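PDB 2GQT: UDP-N-Acetylenolpyruvylglucosamine Reductase, which catalyses the NADPH-dependent, FAD-mediated reduction of enolpyruvyl-UDP-N-acetylglucosamine to UDP-N-acetylmuramate, a step in building the peptidoglycan of the bacterial cell wall. Local coordinates for residues L52-G57 with D246-V251; S97-L102 with A125-A130; Q207-L212 with L258-E263. All coordinates share one frame; numbering follows the deposited sequence.

Contacts 1 and 3 adjoin, their centres 18 Å apart, and touch where Val251 CG2 meets Leu262 CD2 at 3.9 Å. Their segments alternate along the chain; contact 1 ties the FAD-binding part to the C-terminal region, whereas contact 3 lies wholly within the latter. Contact 2 lies across the chain's centre from contact 1, their centres 32 Å apart; its centre is 27 Å from that of contact 3. The side chains of Leu52, Ala127 and Ala209 stand back from the flavin, about 9, 13 and 13 Å from FAD. Between side chains, Ala127 is about 11 Å from Arg152, a probable active-site residue, and Ala209 about 7 Å from Cys199, the likely proton donor.

Contact 1 of 3, residues L52-G57 with D246-V251; sequences LVLDEG and DVLELV
Val247 meets Leu52 through CG1, the methyl anti to its backbone N (chi1 176°), which lies 4.0 Å from Leu52 CD1 and equally far from Leu52 CD2. The two side chains run alongside each other but point opposite ways, and a compact, branched valine suits a helix face pressed against a strand end. Trp264 touches both residues and helps to bury them. Leu248, next along the helix, spreads its two methyls over two partners. Its CD2 touches Leu52 CD2 at 3.7 Å, while CD1 packs closely on Leu54 CD2 at 3.5 Å, the two side chains crossing at about a right angle. Leucine fits here because its fork serves both neighbours at once. Leu52 also packs on Val19 and Val266, so an alanine here would probably open a gap beneath the helix and deprive Val247 CG1 and Leu248 CD2 of their partner. Polar anchoring comes from nearby: the carboxylate of Asp55, in the type I turn that follows strand 51-53, accepts hydrogen bonds from the backbone N of Ala244 and of Lys245, at the start of helix 244-257. Methyl groups alone join the two segments themselves, an interface that buries surface but imposes little direction; Asp55 probably helps to fix the helix start, and the fit of its side rests on these branched aliphatic chains, which join FAD-binding and C-terminal parts of the enzyme.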
# COMPACT_ATOMS: atom_id res chain seq x y z
N LEU A 52 -5.89 -4.73 -6.70
CA LEU A 52 -6.31 -5.24 -8.00
C LEU A 52 -7.76 -4.80 -8.21
O LEU A 52 -8.67 -5.34 -7.61
CB LEU A 52 -6.18 -6.77 -8.03
CG LEU A 52 -6.76 -7.50 -9.25
CD1 LEU A 52 -6.25 -6.92 -10.55
CD2 LEU A 52 -6.47 -8.99 -9.17
N VAL A 53 -7.95 -3.78 -9.03
CA VAL A 53 -9.29 -3.24 -9.26
C VAL A 53 -9.83 -3.83 -10.54
O VAL A 53 -9.18 -3.77 -11.58
CB VAL A 53 -9.27 -1.69 -9.33
CG1 VAL A 53 -10.70 -1.17 -9.55
CG2 VAL A 53 -8.67 -1.11 -8.05
N LEU A 54 -11.02 -4.42 -10.44
CA LEU A 54 -11.63 -5.10 -11.57
C LEU A 54 -12.10 -4.11 -12.64
O LEU A 54 -12.23 -2.90 -12.39
CB LEU A 54 -12.73 -6.07 -11.09
CG LEU A 54 -12.20 -7.17 -10.16
CD1 LEU A 54 -13.19 -8.30 -9.99
CD2 LEU A 54 -10.84 -7.73 -10.60
N ASP A 55 -12.31 -4.64 -13.84
CA ASP A 55 -12.57 -3.81 -15.00
C ASP A 55 -13.89 -3.05 -14.90
O ASP A 55 -14.06 -2.03 -15.55
CB ASP A 55 -12.51 -4.66 -16.27
CG ASP A 55 -11.15 -5.31 -16.47
OD1 ASP A 55 -10.13 -4.58 -16.41
OD2 ASP A 55 -11.09 -6.55 -16.69
N GLU A 56 -14.80 -3.54 -14.05
CA GLU A 56 -16.09 -2.86 -13.82
C GLU A 56 -15.99 -1.70 -12.82
O GLU A 56 -16.95 -0.94 -12.65
CB GLU A 56 -17.18 -3.86 -13.39
CG GLU A 56 -16.94 -4.60 -12.05
CD GLU A 56 -16.34 -5.98 -12.24
OE1 GLU A 56 -16.77 -6.91 -11.52
OE2 GLU A 56 -15.44 -6.14 -13.10
N GLY A 57 -14.84 -1.54 -12.17
CA GLY A 57 -14.65 -0.49 -11.17
C GLY A 57 -15.47 -0.72 -9.91
O GLY A 57 -15.84 -1.86 -9.59
N ASP A 246 -7.44 -10.44 -17.21
CA ASP A 246 -6.22 -11.15 -17.59
C ASP A 246 -5.37 -11.46 -16.36
O ASP A 246 -4.83 -12.56 -16.24
CB ASP A 246 -5.38 -10.31 -18.54
CG ASP A 246 -6.13 -9.91 -19.78
OD1 ASP A 246 -6.78 -10.78 -20.38
OD2 ASP A 246 -6.07 -8.71 -20.14
N VAL A 247 -5.24 -10.48 -15.48
CA VAL A 247 -4.51 -10.66 -14.23
C VAL A 247 -5.16 -11.78 -13.40
O VAL A 247 -4.46 -12.67 -12.92
CB VAL A 247 -4.44 -9.35 -13.41
CG1 VAL A 247 -3.77 -9.61 -12.08
CG2 VAL A 247 -3.71 -8.28 -14.20
N LEU A 248 -6.49 -11.75 -13.25
CA LEU A 248 -7.20 -12.80 -12.49
C LEU A 248 -7.02 -14.18 -13.10
O LEU A 248 -6.86 -15.17 -12.38
CB LEU A 248 -8.69 -12.49 -12.35
CG LEU A 248 -9.14 -11.39 -11.38
CD1 LEU A 248 -10.62 -11.13 -11.59
CD2 LEU A 248 -8.85 -11.73 -9.92
N GLU A 249 -7.05 -14.25 -14.42
CA GLU A 249 -6.82 -15.52 -15.10
C GLU A 249 -5.43 -16.08 -14.79
O GLU A 249 -5.27 -17.26 -14.50
CB GLU A 249 -7.01 -15.38 -16.60
CG GLU A 249 -7.03 -16.72 -17.32
CD GLU A 249 -7.40 -16.60 -18.77
OE1 GLU A 249 -6.93 -17.43 -19.58
OE2 GLU A 249 -8.17 -15.67 -19.12
N LEU A 250 -4.42 -15.21 -14.82
CA LEU A 250 -3.07 -15.61 -14.47
C LEU A 250 -2.97 -16.07 -13.01
O LEU A 250 -2.29 -17.06 -12.72
CB LEU A 250 -2.11 -14.47 -14.75
CG LEU A 250 -0.63 -14.76 -14.65
CD1 LEU A 250 -0.22 -15.94 -15.54
CD2 LEU A 250 0.14 -13.51 -15.03
N VAL A 251 -3.65 -15.36 -12.11
CA VAL A 251 -3.73 -15.76 -10.71
C VAL A 251 -4.30 -17.19 -10.58
O VAL A 251 -3.73 -18.03 -9.87
CB VAL A 251 -4.56 -14.74 -9.89
CG1 VAL A 251 -4.94 -15.30 -8.53
CG2 VAL A 251 -3.76 -13.45 -9.72

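Contact 2 of 3, residues S97-L102 with A125-A130; sequences SGLEGL and ADALEA
Ala127 gives up the most surface in this contact, and its single methyl does all the touching on its side. CB lies 3.6 Å from the carbonyl O of Gly98 and 3.6 Å from Leu99 CD2, so one small group meets both a backbone oxygen and an apolar branch. The backbones are close, with the CA atoms of Gly98 and Ala127 5.9 Å apart, and a short residue such as alanine suits that spacing. Leu99 reaches Ala127 by the end of its chain: with CG beside the backbone N (chi1 -53°) and CD1 extended away from CA (chi2 -179°), the other branch, CD2, reaches the methyl. The side chain also packs on Leu87, Val88 and Ala91 of helix 84-93 and on Leu169 of strand 161-171. Both segments belong to the FAD-binding domain and are tied by backbone bonds to that same long strand, Ser97 pairing with Lys170 and Ala127 with Lys168; just beyond, a classic beta bulge sets Glu129 and Ala130 together opposite Arg166. Gly98 owes its identity to its own backbone, since a phi of 143° would push any CB against the carbonyl O of the preceding residue. The turn around it is held by Glu100, whose carboxylate curls back over the loop. Gly98 N donates to Glu100 OE1 at 2.8 Å, approaching from above the carboxylate plane, and Ser97 OG donates to the syn lone pair of Glu100 OE2 at 2.6 Å. Arg180 of helix 174-187 forms a salt bridge with that same OE2.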
# COMPACT_ATOMS: atom_id res chain seq x y z
N SER A 97 16.15 7.69 12.89
CA SER A 97 16.10 6.28 12.58
C SER A 97 14.75 5.67 12.98
O SER A 97 14.14 6.08 13.97
CB SER A 97 17.24 5.57 13.29
OG SER A 97 17.24 4.18 13.04
N GLY A 98 14.29 4.70 12.20
CA GLY A 98 13.05 4.00 12.52
C GLY A 98 12.23 3.64 11.30
O GLY A 98 11.29 2.85 11.39
N LEU A 99 12.57 4.23 10.15
CA LEU A 99 11.83 3.94 8.92
C LEU A 99 12.65 3.16 7.89
O LEU A 99 12.12 2.85 6.82
CB LEU A 99 11.30 5.23 8.28
CG LEU A 99 10.45 6.17 9.14
CD1 LEU A 99 10.03 7.36 8.29
CD2 LEU A 99 9.23 5.48 9.73
N GLU A 100 13.91 2.84 8.19
CA GLU A 100 14.80 2.27 7.18
C GLU A 100 14.26 0.98 6.58
O GLU A 100 14.43 0.72 5.39
CB GLU A 100 16.20 2.01 7.75
CG GLU A 100 16.90 3.22 8.32
CD GLU A 100 16.76 3.34 9.82
OE1 GLU A 100 15.66 3.06 10.33
OE2 GLU A 100 17.76 3.70 10.49
N GLY A 101 13.61 0.17 7.41
CA GLY A 101 13.06 -1.11 6.98
C GLY A 101 11.85 -1.00 6.08
O GLY A 101 11.35 -2.01 5.58
N LEU A 102 11.37 0.22 5.87
CA LEU A 102 10.20 0.47 5.03
C LEU A 102 10.60 1.01 3.66
O LEU A 102 9.73 1.32 2.84
CB LEU A 102 9.23 1.43 5.74
CG LEU A 102 8.88 1.03 7.18
CD1 LEU A 102 8.01 2.08 7.84
CD2 LEU A 102 8.21 -0.35 7.25
N ALA A 125 3.95 -0.83 12.01
CA ALA A 125 3.55 -0.80 13.41
C ALA A 125 4.70 -0.43 14.35
O ALA A 125 4.48 0.27 15.33
CB ALA A 125 2.93 -2.12 13.82
N ASP A 126 5.90 -0.90 14.03
CA ASP A 126 7.11 -0.63 14.82
C ASP A 126 7.42 0.86 14.89
O ASP A 126 8.05 1.32 15.85
CB ASP A 126 8.35 -1.32 14.22
CG ASP A 126 8.24 -2.83 14.15
OD1 ASP A 126 7.59 -3.45 15.02
OD2 ASP A 126 8.84 -3.41 13.21
N ALA A 127 6.99 1.61 13.87
CA ALA A 127 7.36 3.01 13.72
C ALA A 127 6.27 3.98 14.15
O ALA A 127 6.36 5.18 13.88
CB ALA A 127 7.78 3.30 12.27
N LEU A 128 5.24 3.47 14.82
CA LEU A 128 4.10 4.30 15.22
C LEU A 128 4.09 4.59 16.70
O LEU A 128 4.34 3.69 17.51
CB LEU A 128 2.78 3.61 14.83
CG LEU A 128 2.51 3.45 13.33
CD1 LEU A 128 1.27 2.60 13.12
CD2 LEU A 128 2.38 4.80 12.62
N GLU A 129 3.79 5.84 17.05
CA GLU A 129 3.48 6.23 18.43
C GLU A 129 1.99 6.47 18.66
O GLU A 129 1.47 6.17 19.73
CB GLU A 129 4.23 7.51 18.82
CG GLU A 129 5.71 7.30 19.12
CD GLU A 129 6.45 8.58 19.48
OE1 GLU A 129 7.59 8.46 19.96
OE2 GLU A 129 5.91 9.69 19.26
N ALA A 130 1.31 7.02 17.65
CA ALA A 130 -0.11 7.30 17.73
C ALA A 130 -0.70 7.33 16.34
O ALA A 130 0.01 7.62 15.36
CB ALA A 130 -0.36 8.63 18.44

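Contact 3 of 3, residues Q207-L212 with L258-E263; sequences QSAGRL and LPLELE
Leu212, Leu258 and Leu260 share one setting of the first torsion, with CG turned opposite the carbonyl carbon and beside the backbone N (chi1 -76°, -68° and -65°), which helps to bring their branches together between helix and loop. Leu258 sets both methyls against the root of Leu212: CD2 lies 4.0 Å from Leu212 CB, and CD1 comes to 3.8 Å from Leu212 C, so it rests on the helix backbone as well as on the side chain. Leu260 uses one branch for two partners, its CD2 lying 4.2 Å from Ala209 CB and, more loosely, 4.4 Å from Leu212 CD1. The small alanine lets the first turn of the helix approach the loop, while the longer leucines span the distance between helix and loop. Pro259 centres an inverse gamma turn, closed by Leu260 N donating to Leu258 O at 2.7 Å; with the proline at the surface, the leucines before and after it both point toward the helix. Ile213 touches both of them, and Phe201, Pro204 and Val254 add to the apolar surroundings of Leu260. At the helix start, Ser208 is the N-cap, its OG accepting a weak bond of 3.3 Å from Arg211 N, while Asn203 OD1 takes the N-H of Ala209. The arrangement is a capped helix start packed against an extended loop in the C-terminal domain of a MurB enzyme, close to Cys199, the likely proton donor.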
# COMPACT_ATOMS: atom_id res chain seq x y z
N GLN A 207 7.50 -21.52 3.62
CA GLN A 207 7.66 -21.58 2.17
C GLN A 207 7.79 -20.17 1.59
O GLN A 207 7.49 -19.19 2.27
CB GLN A 207 6.48 -22.32 1.53
CG GLN A 207 6.38 -23.81 1.89
CD GLN A 207 5.00 -24.40 1.62
OE1 GLN A 207 4.40 -24.17 0.57
NE2 GLN A 207 4.50 -25.19 2.57
N SER A 208 8.23 -20.08 0.34
CA SER A 208 8.35 -18.80 -0.37
C SER A 208 7.57 -18.84 -1.68
O SER A 208 7.86 -19.67 -2.54
CB SER A 208 9.81 -18.47 -0.65
OG SER A 208 9.93 -17.47 -1.65
N ALA A 209 6.61 -17.93 -1.82
CA ALA A 209 5.80 -17.84 -3.04
C ALA A 209 6.64 -17.65 -4.31
O ALA A 209 6.46 -18.39 -5.28
CB ALA A 209 4.76 -16.73 -2.91
N GLY A 210 7.56 -16.69 -4.29
CA GLY A 210 8.42 -16.41 -5.44
C GLY A 210 9.24 -17.61 -5.86
O GLY A 210 9.30 -17.95 -7.04
N ARG A 211 9.88 -18.25 -4.88
CA ARG A 211 10.69 -19.44 -5.13
C ARG A 211 9.84 -20.61 -5.62
O ARG A 211 10.24 -21.31 -6.56
CB ARG A 211 11.49 -19.83 -3.88
CG ARG A 211 12.79 -20.57 -4.17
CD ARG A 211 13.68 -20.68 -2.95
NE ARG A 211 13.89 -19.38 -2.31
CZ ARG A 211 13.55 -19.09 -1.06
NH1 ARG A 211 13.00 -20.00 -0.27
NH2 ARG A 211 13.78 -17.87 -0.58
N LEU A 212 8.68 -20.82 -5.00
CA LEU A 212 7.76 -21.89 -5.43
C LEU A 212 7.31 -21.69 -6.87
O LEU A 212 7.34 -22.62 -7.67
CB LEU A 212 6.53 -21.99 -4.52
CG LEU A 212 6.67 -22.65 -3.14
CD1 LEU A 212 5.42 -22.37 -2.30
CD2 LEU A 212 6.93 -24.15 -3.22
N LEU A 258 -0.26 -24.27 -7.33
CA LEU A 258 0.24 -24.00 -5.98
C LEU A 258 -0.88 -23.44 -5.11
O LEU A 258 -1.58 -22.52 -5.53
CB LEU A 258 1.40 -22.99 -6.04
CG LEU A 258 2.72 -23.43 -6.68
CD1 LEU A 258 3.53 -22.23 -7.15
CD2 LEU A 258 3.53 -24.30 -5.70
N PRO A 259 -1.09 -24.01 -3.91
CA PRO A 259 -2.11 -23.48 -3.01
C PRO A 259 -1.71 -22.12 -2.39
O PRO A 259 -1.45 -22.03 -1.18
CB PRO A 259 -2.23 -24.56 -1.94
CG PRO A 259 -0.89 -25.19 -1.90
CD PRO A 259 -0.40 -25.18 -3.32
N LEU A 260 -1.66 -21.09 -3.22
CA LEU A 260 -1.28 -19.75 -2.77
C LEU A 260 -2.50 -18.83 -2.66
O LEU A 260 -3.41 -18.90 -3.49
CB LEU A 260 -0.26 -19.13 -3.73
CG LEU A 260 1.12 -19.79 -3.84
CD1 LEU A 260 1.93 -19.15 -4.95
CD2 LEU A 260 1.88 -19.72 -2.52
N GLU A 261 -2.51 -17.98 -1.64
CA GLU A 261 -3.56 -16.97 -1.46
C GLU A 261 -3.02 -15.61 -1.90
O GLU A 261 -1.83 -15.33 -1.75
CB GLU A 261 -4.03 -16.91 0.01
CG GLU A 261 -4.78 -18.16 0.50
CD GLU A 261 -6.14 -18.36 -0.16
OE1 GLU A 261 -6.87 -17.37 -0.39
OE2 GLU A 261 -6.49 -19.53 -0.45
N LEU A 262 -3.91 -14.78 -2.44
CA LEU A 262 -3.55 -13.43 -2.88
C LEU A 262 -3.16 -12.53 -1.72
O LEU A 262 -3.82 -12.52 -0.68
CB LEU A 262 -4.71 -12.77 -3.62
CG LEU A 262 -4.86 -13.04 -5.11
CD1 LEU A 262 -6.05 -12.25 -5.62
CD2 LEU A 262 -3.60 -12.67 -5.88
N GLU A 263 -2.09 -11.77 -1.93
CA GLU A 263 -1.72 -10.69 -1.02
C GLU A 263 -2.49 -9.42 -1.40
O GLU A 263 -2.88 -8.63 -0.53
CB GLU A 263 -0.21 -10.46 -1.10
CG GLU A 263 0.33 -9.32 -0.24
CD GLU A 263 0.38 -9.62 1.26
OE1 GLU A 263 -0.16 -10.65 1.70
OE2 GLU A 263 0.95 -8.80 2.01